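Local coordinates for PpBBE-like 1 D396N (Physcomitrella patens subsp. patens, PDB 6EO5), which probably oxidises cellobiose with a bi-covalently attached flavin cofactor, as a moss homologue of the berberine bridge enzyme, here in an engineered variant, at residues A[81-86]-A[392-397]; A[355-360]-A[409-414]. All blocks are in the same frame, centred on the assembly; numbering follows the deposited sequence.

Contact 1 of 2, residues A[81-86]-A[392-397]; sequences HSYEDY and SIQMVA. With FAD (flavin-adenine dinucleotide), chain C.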
ATOM      1  N   HIS A  81       7.706   3.862   2.490  1.00 58.05           N
ATOM      2  CA  HIS A  81       6.456   4.325   3.082  1.00 57.87           C
ATOM      3  C   HIS A  81       5.955   3.449   4.233  1.00 59.70           C
ATOM      4  O   HIS A  81       4.847   3.691   4.724  1.00 57.41           O
ATOM      5  CB  HIS A  81       5.369   4.441   2.004  1.00 58.25           C
ATOM      6  CG  HIS A  81       5.360   5.774   1.327  1.00 59.18           C
ATOM      7  ND1 HIS A  81       4.469   6.778   1.659  1.00 57.81           N
ATOM      8  CD2 HIS A  81       6.175   6.282   0.372  1.00 57.17           C
ATOM      9  CE1 HIS A  81       4.762   7.852   0.942  1.00 59.72           C
ATOM     10  NE2 HIS A  81       5.777   7.573   0.147  1.00 55.06           N
ATOM     11  N   SER A  82       6.744   2.467   4.689  1.00 55.70           N
ATOM     12  CA  SER A  82       6.257   1.489   5.662  1.00 54.44           C
ATOM     13  C   SER A  82       5.777   2.168   6.933  1.00 56.28           C
ATOM     14  O   SER A  82       6.534   2.910   7.576  1.00 58.93           O
ATOM     15  CB  SER A  82       7.351   0.484   6.003  1.00 58.01           C
ATOM     16  OG  SER A  82       7.067  -0.158   7.230  1.00 53.55           O
ATOM     17  N   TYR A  83       4.525   1.890   7.312  1.00 53.56           N
ATOM     18  CA  TYR A  83       3.926   2.583   8.450  1.00 55.21           C
ATOM     19  C   TYR A  83       4.646   2.287   9.756  1.00 53.18           C
ATOM     20  O   TYR A  83       4.505   3.051  10.714  1.00 55.33           O
ATOM     21  CB  TYR A  83       2.449   2.222   8.583  1.00 54.02           C
ATOM     22  CG  TYR A  83       1.549   2.878   7.543  1.00 58.29           C
ATOM     23  CD1 TYR A  83       2.071   3.732   6.562  1.00 56.57           C
ATOM     24  CD2 TYR A  83       0.183   2.645   7.547  1.00 53.70           C
ATOM     25  CE1 TYR A  83       1.259   4.321   5.626  1.00 53.44           C
ATOM     26  CE2 TYR A  83      -0.637   3.228   6.620  1.00 55.67           C
ATOM     27  CZ  TYR A  83      -0.103   4.065   5.665  1.00 57.80           C
ATOM     28  OH  TYR A  83      -0.949   4.633   4.746  1.00 56.43           O
ATOM     29  N   GLU A  84       5.415   1.203   9.810  1.00 53.70           N
ATOM     30  CA  GLU A  84       6.181   0.831  10.989  1.00 54.38           C
ATOM     31  C   GLU A  84       7.686   0.932  10.764  1.00 54.23           C
ATOM     32  O   GLU A  84       8.461   0.376  11.544  1.00 58.05           O
ATOM     33  CB  GLU A  84       5.805  -0.583  11.428  1.00 56.46           C
ATOM     34  CG  GLU A  84       4.369  -0.735  11.895  1.00 56.46           C
ATOM     35  CD  GLU A  84       4.151  -0.227  13.308  1.00 58.18           C
ATOM     36  OE1 GLU A  84       4.805   0.758  13.701  1.00 61.53           O
ATOM     37  OE2 GLU A  84       3.321  -0.817  14.034  1.00 57.16           O
ATOM     38  N   ASP A  85       8.117   1.618   9.706  1.00 57.84           N
ATOM     39  CA  ASP A  85       9.537   1.807   9.415  1.00 56.33           C
ATOM     40  C   ASP A  85      10.270   0.485   9.210  1.00 54.88           C
ATOM     41  O   ASP A  85      11.461   0.374   9.499  1.00 56.64           O
ATOM     42  CB  ASP A  85      10.218   2.638  10.502  1.00 49.67           C
ATOM     43  CG  ASP A  85       9.760   4.067  10.476  1.00 56.09           C
ATOM     44  OD1 ASP A  85       9.708   4.640   9.372  1.00 58.96           O
ATOM     45  OD2 ASP A  85       9.416   4.618  11.538  1.00 62.18           O
ATOM     46  N   TYR A  86       9.575  -0.510   8.662  1.00 52.62           N
ATOM     47  CA  TYR A  86      10.174  -1.820   8.469  1.00 53.78           C
ATOM     48  C   TYR A  86      11.211  -1.843   7.351  1.00 56.82           C
ATOM     49  O   TYR A  86      11.990  -2.797   7.271  1.00 58.12           O
ATOM     50  CB  TYR A  86       9.089  -2.858   8.182  1.00 52.84           C
ATOM     51  CG  TYR A  86       8.255  -3.262   9.383  1.00 54.38           C
ATOM     52  CD1 TYR A  86       8.721  -3.084  10.689  1.00 57.19           C
ATOM     53  CD2 TYR A  86       7.000  -3.830   9.211  1.00 54.06           C
ATOM     54  CE1 TYR A  86       7.944  -3.474  11.789  1.00 56.65           C
ATOM     55  CE2 TYR A  86       6.221  -4.215  10.289  1.00 54.05           C
ATOM     56  CZ  TYR A  86       6.692  -4.044  11.576  1.00 56.33           C
ATOM     57  OH  TYR A  86       5.904  -4.441  12.639  1.00 53.98           O
ATOM     58  N   SER A 392     -12.442  -1.267   3.772  1.00 50.72           N
ATOM     59  CA  SER A 392     -11.404  -1.224   4.792  1.00 46.13           C
ATOM     60  C   SER A 392     -11.441   0.129   5.490  1.00 50.90           C
ATOM     61  O   SER A 392     -11.908   1.116   4.920  1.00 53.36           O
ATOM     62  CB  SER A 392     -10.026  -1.425   4.169  1.00 50.79           C
ATOM     63  OG  SER A 392      -9.761  -0.399   3.210  1.00 51.58           O
ATOM     64  N   ILE A 393     -10.942   0.185   6.724  1.00 51.40           N
ATOM     65  CA  ILE A 393     -10.807   1.452   7.443  1.00 53.07           C
ATOM     66  C   ILE A 393      -9.327   1.708   7.696  1.00 53.28           C
ATOM     67  O   ILE A 393      -8.655   0.902   8.353  1.00 55.20           O
ATOM     68  CB  ILE A 393     -11.582   1.468   8.774  1.00 56.89           C
ATOM     69  CG1 ILE A 393     -13.048   1.076   8.598  1.00 53.29           C
ATOM     70  CG2 ILE A 393     -11.504   2.856   9.395  1.00 52.34           C
ATOM     71  CD1 ILE A 393     -13.833   1.146   9.902  1.00 52.50           C
ATOM     72  N   GLN A 394      -8.825   2.837   7.210  1.00 53.44           N
ATOM     73  CA  GLN A 394      -7.486   3.293   7.563  1.00 53.74           C
ATOM     74  C   GLN A 394      -7.598   4.319   8.690  1.00 54.64           C
ATOM     75  O   GLN A 394      -8.303   5.327   8.546  1.00 56.18           O
ATOM     76  CB  GLN A 394      -6.758   3.881   6.356  1.00 48.91           C
ATOM     77  CG  GLN A 394      -5.269   4.056   6.606  1.00 50.94           C
ATOM     78  CD  GLN A 394      -4.589   4.959   5.597  1.00 52.70           C
ATOM     79  OE1 GLN A 394      -3.435   5.357   5.780  1.00 54.68           O
ATOM     80  NE2 GLN A 394      -5.300   5.294   4.533  1.00 47.02           N
ATOM     81  N   MET A 395      -6.906   4.060   9.802  1.00 48.72           N
ATOM     82  CA  MET A 395      -6.981   4.877  11.014  1.00 50.82           C
ATOM     83  C   MET A 395      -5.597   5.427  11.337  1.00 52.43           C
ATOM     84  O   MET A 395      -4.705   4.664  11.720  1.00 57.02           O
ATOM     85  CB  MET A 395      -7.505   4.049  12.187  1.00 47.88           C
ATOM     86  CG  MET A 395      -8.595   3.085  11.809  1.00 48.86           C
ATOM     87  SD  MET A 395      -8.789   1.806  13.051  1.00 53.51           S
ATOM     88  CE  MET A 395     -10.127   0.832  12.395  1.00 48.96           C
ATOM     89  N   VAL A 396      -5.422   6.742  11.219  1.00 50.37           N
ATOM     90  CA  VAL A 396      -4.128   7.399  11.398  1.00 52.63           C
ATOM     91  C   VAL A 396      -4.255   8.457  12.490  1.00 55.11           C
ATOM     92  O   VAL A 396      -5.177   9.279  12.451  1.00 55.11           O
ATOM     93  CB  VAL A 396      -3.633   8.047  10.087  1.00 55.83           C
ATOM     94  CG1 VAL A 396      -2.252   8.661  10.280  1.00 54.40           C
ATOM     95  CG2 VAL A 396      -3.626   7.041   8.943  1.00 51.55           C
ATOM     96  N   ALA A 397      -3.330   8.440  13.459  1.00 57.17           N
ATOM     97  CA  ALA A 397      -3.211   9.489  14.474  1.00 55.25           C
ATOM     98  C   ALA A 397      -1.790  10.032  14.471  1.00 55.88           C
ATOM     99  O   ALA A 397      -0.831   9.264  14.588  1.00 56.44           O
ATOM    100  CB  ALA A 397      -3.564   8.976  15.869  1.00 50.98           C
TER
HETATM  101  PA  FAD C 601       8.799   0.328   1.872  1.00 59.67           P
HETATM  102  O1A FAD C 601       8.857   0.891   3.284  1.00 53.70           O
HETATM  103  O2A FAD C 601      10.066   0.607   1.105  1.00 58.80           O
HETATM  104  O5B FAD C 601       8.430  -1.242   1.813  1.00 57.32           O
HETATM  105  C5B FAD C 601       7.462  -1.807   2.671  1.00 58.34           C
HETATM  106  C4B FAD C 601       7.784  -3.268   2.964  1.00 56.92           C
HETATM  107  O4B FAD C 601       8.024  -3.968   1.756  1.00 59.84           O
HETATM  108  C3B FAD C 601       9.038  -3.419   3.807  1.00 58.39           C
HETATM  109  O3B FAD C 601       8.901  -4.573   4.607  1.00 60.19           O
HETATM  110  C2B FAD C 601      10.106  -3.665   2.774  1.00 58.68           C
HETATM  111  O2B FAD C 601      11.206  -4.356   3.311  1.00 61.00           O
HETATM  112  C1B FAD C 601       9.350  -4.469   1.723  1.00 62.56           C
HETATM  113  N9A FAD C 601      10.005  -4.295   0.407  1.00 62.86           N
HETATM  114  C8A FAD C 601      10.301  -3.105  -0.214  1.00 62.51           C
HETATM  115  N7A FAD C 601      10.915  -3.366  -1.388  1.00 61.95           N
HETATM  116  C5A FAD C 601      11.021  -4.705  -1.527  1.00 59.10           C
HETATM  117  C6A FAD C 601      11.569  -5.493  -2.521  1.00 61.67           C
HETATM  118  N6A FAD C 601      12.116  -4.922  -3.589  1.00 63.21           N
HETATM  119  N1A FAD C 601      11.537  -6.865  -2.400  1.00 62.62           N
HETATM  120  C2A FAD C 601      10.975  -7.440  -1.283  1.00 59.17           C
HETATM  121  N3A FAD C 601      10.435  -6.652  -0.288  1.00 61.34           N
HETATM  122  C4A FAD C 601      10.461  -5.303  -0.408  1.00 61.90           C
HETATM  123  N1  FAD C 601      -1.692   1.804   0.239  1.00 57.61           N
HETATM  124  C2  FAD C 601      -2.672   1.483  -0.708  1.00 62.28           C
HETATM  125  O2  FAD C 601      -3.021   0.307  -0.942  1.00 55.17           O
HETATM  126  N3  FAD C 601      -3.267   2.507  -1.426  1.00 63.86           N
HETATM  127  C4  FAD C 601      -2.909   3.821  -1.208  1.00 61.41           C
HETATM  128  O4  FAD C 601      -3.443   4.706  -1.868  1.00 65.96           O
HETATM  129  C4X FAD C 601      -1.941   4.139  -0.267  1.00 62.15           C
HETATM  130  N5  FAD C 601      -1.556   5.450  -0.088  1.00 61.75           N
HETATM  131  C5X FAD C 601      -0.391   5.738   0.597  1.00 60.76           C
HETATM  132  C6  FAD C 601       0.062   7.052   0.650  1.00 59.00           C
HETATM  133  C7  FAD C 601       1.297   7.393   1.223  1.00 60.59           C
HETATM  134  C7M FAD C 601       1.762   8.832   1.246  1.00 55.46           C
HETATM  135  C8  FAD C 601       2.037   6.374   1.859  1.00 55.80           C
HETATM  136  C8M FAD C 601       3.323   6.683   2.602  1.00 54.87           C
HETATM  137  C9  FAD C 601       1.518   5.065   1.875  1.00 58.48           C
HETATM  138  C9A FAD C 601       0.315   4.720   1.232  1.00 60.98           C
HETATM  139  N10 FAD C 601      -0.244   3.436   1.266  1.00 59.23           N
HETATM  140  C10 FAD C 601      -1.299   3.120   0.431  1.00 58.15           C
HETATM  141  C1' FAD C 601       0.434   2.303   1.961  1.00 56.75           C
HETATM  142  C2' FAD C 601       1.406   1.636   0.992  1.00 58.43           C
HETATM  143  O2' FAD C 601       0.765   0.777   0.078  1.00 56.72           O
HETATM  144  C3' FAD C 601       2.410   0.838   1.792  1.00 54.81           C
HETATM  145  O3' FAD C 601       3.048   1.757   2.645  1.00 55.42           O
HETATM  146  C4' FAD C 601       3.394   0.142   0.857  1.00 56.12           C
HETATM  147  O4' FAD C 601       3.812  -1.067   1.459  1.00 52.97           O
HETATM  148  C5' FAD C 601       4.576   1.055   0.538  1.00 53.17           C
HETATM  149  O5' FAD C 601       5.584   0.421  -0.223  1.00 53.90           O
HETATM  150  P   FAD C 601       7.043   1.115  -0.293  1.00 57.10           P
HETATM  151  O1P FAD C 601       7.913   0.356  -1.267  1.00 60.40           O
HETATM  152  O2P FAD C 601       6.996   2.590  -0.592  1.00 59.87           O
HETATM  153  O3P FAD C 601       7.519   1.069   1.243  1.00 62.08           O
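Tyr83 and Gln394 meet through one polar bond, Tyr83 OH donating to Gln394 OE1 at 2.8 Å. The donor stands above the amide, 45° out of the carbonyl plane, although ring and amide planes differ by just 15°. Gln394 reaches across because CG is anti to the backbone N (chi1 -166°) and the chain beyond it is extended; the two side chains cross at about a right angle. With 75 Å² buried in total, the segments meet at this bond rather than along a broad interface.

Contacts with the flavin lie on the loop side. Tyr83 CE1 is 3.8 Å from FAD C9, and Phe331 meets the tyrosine ring edge-to-face. The covalent link joins His81 ND1 to FAD C8M at 1.5 Å, while His81 NE2 is hydrogen-bonded to Thr144.

Backbone amides hold the pyrophosphate: His81 N donates to FAD O3P at 3.1 Å and Ser82 N to FAD O1A at 3.0 Å. Ser82 also starts a type I turn, and its OG accepts from Tyr86 N at 2.9 Å.

A histidine-tethered flavin, with a tyrosine next to it that is hydrogen-bonded to a glutamine of the large antiparallel sheet, is consistent with the cofactor site of a berberine bridge enzyme-like oxidase of the VAO family.

Contact 2 of 2, residues A[355-360]-A[409-414]; sequences MNTGSN and TSYITR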
ATOM      1  N   MET A 355     -14.094   8.522  17.626  1.00 52.59           N
ATOM      2  CA  MET A 355     -13.287   9.481  16.881  1.00 55.77           C
ATOM      3  C   MET A 355     -13.300  10.850  17.556  1.00 58.33           C
ATOM      4  O   MET A 355     -12.263  11.518  17.645  1.00 57.97           O
ATOM      5  CB  MET A 355     -13.777   9.592  15.428  1.00 53.24           C
ATOM      6  CG  MET A 355     -13.065  10.681  14.629  1.00 53.49           C
ATOM      7  SD  MET A 355     -13.609  10.911  12.924  1.00 61.48           S
ATOM      8  CE  MET A 355     -15.170  11.746  13.178  1.00 62.85           C
ATOM      9  N   ASN A 356     -14.454  11.283  18.059  1.00 57.43           N
ATOM     10  CA  ASN A 356     -14.512  12.637  18.599  1.00 59.77           C
ATOM     11  C   ASN A 356     -13.918  12.763  20.005  1.00 61.70           C
ATOM     12  O   ASN A 356     -13.952  13.859  20.571  1.00 63.15           O
ATOM     13  CB  ASN A 356     -15.954  13.157  18.582  1.00 57.10           C
ATOM     14  CG  ASN A 356     -16.498  13.393  17.154  1.00 63.81           C
ATOM     15  OD1 ASN A 356     -15.759  13.740  16.215  1.00 62.72           O
ATOM     16  ND2 ASN A 356     -17.801  13.202  16.998  1.00 59.95           N
ATOM     17  N   THR A 357     -13.346  11.699  20.581  1.00 58.22           N
ATOM     18  CA  THR A 357     -12.628  11.861  21.840  1.00 55.89           C
ATOM     19  C   THR A 357     -11.211  12.356  21.646  1.00 59.36           C
ATOM     20  O   THR A 357     -10.457  12.388  22.618  1.00 62.85           O
ATOM     21  CB  THR A 357     -12.573  10.554  22.627  1.00 55.73           C
ATOM     22  OG1 THR A 357     -11.807   9.602  21.895  1.00 62.04           O
ATOM     23  CG2 THR A 357     -13.960  10.009  22.884  1.00 61.01           C
ATOM     24  N   GLY A 358     -10.822  12.727  20.431  1.00 62.72           N
ATOM     25  CA  GLY A 358      -9.451  13.112  20.168  1.00 58.27           C
ATOM     26  C   GLY A 358      -9.321  14.077  19.014  1.00 58.71           C
ATOM     27  O   GLY A 358     -10.313  14.677  18.596  1.00 63.24           O
ATOM     28  N   SER A 359      -8.110  14.249  18.493  1.00 56.07           N
ATOM     29  CA  SER A 359      -7.898  15.201  17.409  1.00 56.72           C
ATOM     30  C   SER A 359      -6.575  14.890  16.713  1.00 56.32           C
ATOM     31  O   SER A 359      -5.812  14.016  17.132  1.00 58.43           O
ATOM     32  CB  SER A 359      -7.933  16.629  17.940  1.00 50.37           C
ATOM     33  OG  SER A 359      -6.691  16.965  18.508  1.00 62.88           O
ATOM     34  N   ASN A 360      -6.311  15.624  15.640  1.00 58.86           N
ATOM     35  CA  ASN A 360      -5.142  15.405  14.798  1.00 57.89           C
ATOM     36  C   ASN A 360      -5.054  13.931  14.386  1.00 56.63           C
ATOM     37  O   ASN A 360      -4.084  13.226  14.668  1.00 55.98           O
ATOM     38  CB  ASN A 360      -3.872  15.892  15.507  1.00 59.99           C
ATOM     39  CG  ASN A 360      -2.687  16.076  14.556  1.00 67.04           C
ATOM     40  OD1 ASN A 360      -2.824  16.035  13.328  1.00 71.11           O
ATOM     41  ND2 ASN A 360      -1.510  16.281  15.131  1.00 69.60           N
ATOM     42  N   THR A 409      -1.300   7.454  20.464  1.00 54.14           N
ATOM     43  CA  THR A 409      -1.261   6.010  20.263  1.00 50.76           C
ATOM     44  C   THR A 409      -2.399   5.326  21.004  1.00 52.12           C
ATOM     45  O   THR A 409      -3.015   4.390  20.484  1.00 54.20           O
ATOM     46  CB  THR A 409       0.094   5.455  20.711  1.00 46.41           C
ATOM     47  OG1 THR A 409       1.130   6.031  19.909  1.00 52.91           O
ATOM     48  CG2 THR A 409       0.143   3.958  20.558  1.00 38.43           C
ATOM     49  N   SER A 410      -2.687   5.777  22.228  1.00 56.73           N
ATOM     50  CA  SER A 410      -3.810   5.229  22.976  1.00 54.91           C
ATOM     51  C   SER A 410      -5.132   5.588  22.320  1.00 55.31           C
ATOM     52  O   SER A 410      -6.055   4.770  22.284  1.00 53.50           O
ATOM     53  CB  SER A 410      -3.774   5.746  24.406  1.00 58.22           C
ATOM     54  OG  SER A 410      -2.867   4.968  25.155  1.00 67.06           O
ATOM     55  N   TYR A 411      -5.237   6.812  21.800  1.00 57.13           N
ATOM     56  CA  TYR A 411      -6.459   7.251  21.139  1.00 53.26           C
ATOM     57  C   TYR A 411      -6.799   6.356  19.955  1.00 53.32           C
ATOM     58  O   TYR A 411      -7.922   5.853  19.848  1.00 58.62           O
ATOM     59  CB  TYR A 411      -6.299   8.704  20.711  1.00 53.64           C
ATOM     60  CG  TYR A 411      -7.287   9.183  19.688  1.00 56.75           C
ATOM     61  CD1 TYR A 411      -8.631   9.338  20.005  1.00 57.54           C
ATOM     62  CD2 TYR A 411      -6.869   9.520  18.403  1.00 56.98           C
ATOM     63  CE1 TYR A 411      -9.535   9.793  19.066  1.00 58.33           C
ATOM     64  CE2 TYR A 411      -7.761   9.979  17.458  1.00 56.42           C
ATOM     65  CZ  TYR A 411      -9.093  10.111  17.796  1.00 57.59           C
ATOM     66  OH  TYR A 411      -9.981  10.564  16.858  1.00 59.53           O
ATOM     67  N   ILE A 412      -5.830   6.105  19.074  1.00 52.93           N
ATOM     68  CA  ILE A 412      -6.147   5.341  17.874  1.00 55.41           C
ATOM     69  C   ILE A 412      -6.315   3.855  18.181  1.00 56.03           C
ATOM     70  O   ILE A 412      -6.985   3.135  17.423  1.00 56.97           O
ATOM     71  CB  ILE A 412      -5.087   5.585  16.779  1.00 48.29           C
ATOM     72  CG1 ILE A 412      -5.692   5.328  15.407  1.00 50.97           C
ATOM     73  CG2 ILE A 412      -3.853   4.727  17.000  1.00 49.65           C
ATOM     74  CD1 ILE A 412      -6.580   6.457  14.903  1.00 49.40           C
ATOM     75  N   THR A 413      -5.749   3.378  19.289  1.00 49.10           N
ATOM     76  CA  THR A 413      -5.944   1.986  19.677  1.00 52.42           C
ATOM     77  C   THR A 413      -7.294   1.775  20.361  1.00 55.54           C
ATOM     78  O   THR A 413      -7.953   0.749  20.140  1.00 53.79           O
ATOM     79  CB  THR A 413      -4.797   1.539  20.578  1.00 50.27           C
ATOM     80  OG1 THR A 413      -3.584   1.574  19.814  1.00 54.01           O
ATOM     81  CG2 THR A 413      -5.033   0.135  21.106  1.00 44.94           C
ATOM     82  N   ARG A 414      -7.718   2.727  21.197  1.00 54.16           N
ATOM     83  CA  ARG A 414      -9.091   2.723  21.689  1.00 51.90           C
ATOM     84  C   ARG A 414     -10.077   2.691  20.531  1.00 57.36           C
ATOM     85  O   ARG A 414     -11.041   1.913  20.536  1.00 57.26           O
ATOM     86  CB  ARG A 414      -9.347   3.961  22.541  1.00 56.57           C
ATOM     87  CG  ARG A 414      -8.803   3.927  23.931  1.00 54.77           C
ATOM     88  CD  ARG A 414      -9.253   5.181  24.649  1.00 58.80           C
ATOM     89  NE  ARG A 414      -8.485   6.376  24.283  1.00 64.49           N
ATOM     90  CZ  ARG A 414      -7.541   6.919  25.058  1.00 71.02           C
ATOM     91  NH1 ARG A 414      -7.263   6.368  26.252  1.00 62.79           N
ATOM     92  NH2 ARG A 414      -6.880   8.013  24.647  1.00 69.49           N
TER
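Tyr411 lays one ring face against the backbone of Gly358, whose CA sits 4.0 Å from the Tyr411 ring centroid and 29° off the ring normal, a CH-pi contact. Gly358 has no side chain, and its main chain comes directly against the ring, with both N and CA 3.5 Å from Tyr411 CE1. Further along, Ser359 N approaches obliquely, 4.3 Å from Tyr411 CZ.

At its phenolic end the ring is bound as well as packed. Tyr411 OH donates to Met355 O at 2.6 Å, in the carbonyl plane and on a lone pair, with a C=O...donor angle of 121°. The ring extends that far from the helix with CG anti to the backbone N (chi1 163°). Met355 runs alongside, pointing the same way, and its CG is 3.8 Å from Tyr411 OH.

Thr357 comes to the ring edge instead: its OG1 lies in the ring plane, 3.6 Å from Tyr411 CE1, while hydrogen-bonding to Ala354 O. The type I turn from Met355 to Gly358 thus presents carbonyl, hydroxyl and CA to a single tyrosine.

This turn begins the loop from helix 345-355 to strand 361-367. Met355, ending the first helix, touches Phe363 of that strand, and Tyr411 of helix 405-420 touches Ala361 and Phe363. Both helices pack on the sheet, joined here by the tyrosine, with Pro261 touching both Met355 and Tyr411.

Overall arrangement
Contacts 1 and 2, with centres 15 Å apart, draw on opposite faces of one part of the large antiparallel sheet. Strand 391-398 connects them: Gln394 serves the flavin side in contact 1, whereas the next residue, Met395, turns to helix 405-420, its CB 3.7 Å from Ile412 CD1. Ala397 follows on the helix side, with CB 3.8 Å from Ile412 CB and 4.2 Å from Tyr411 CD2. Only contact 1 includes cofactor-pocket residues, and there Gln394 OE1 lies 6.2 Å from FAD N5. Contact 2 is peripheral, its centre about 23 Å from the centre of the chain, and belongs to the helical layer on the face of the sheet that carries helix 405-420.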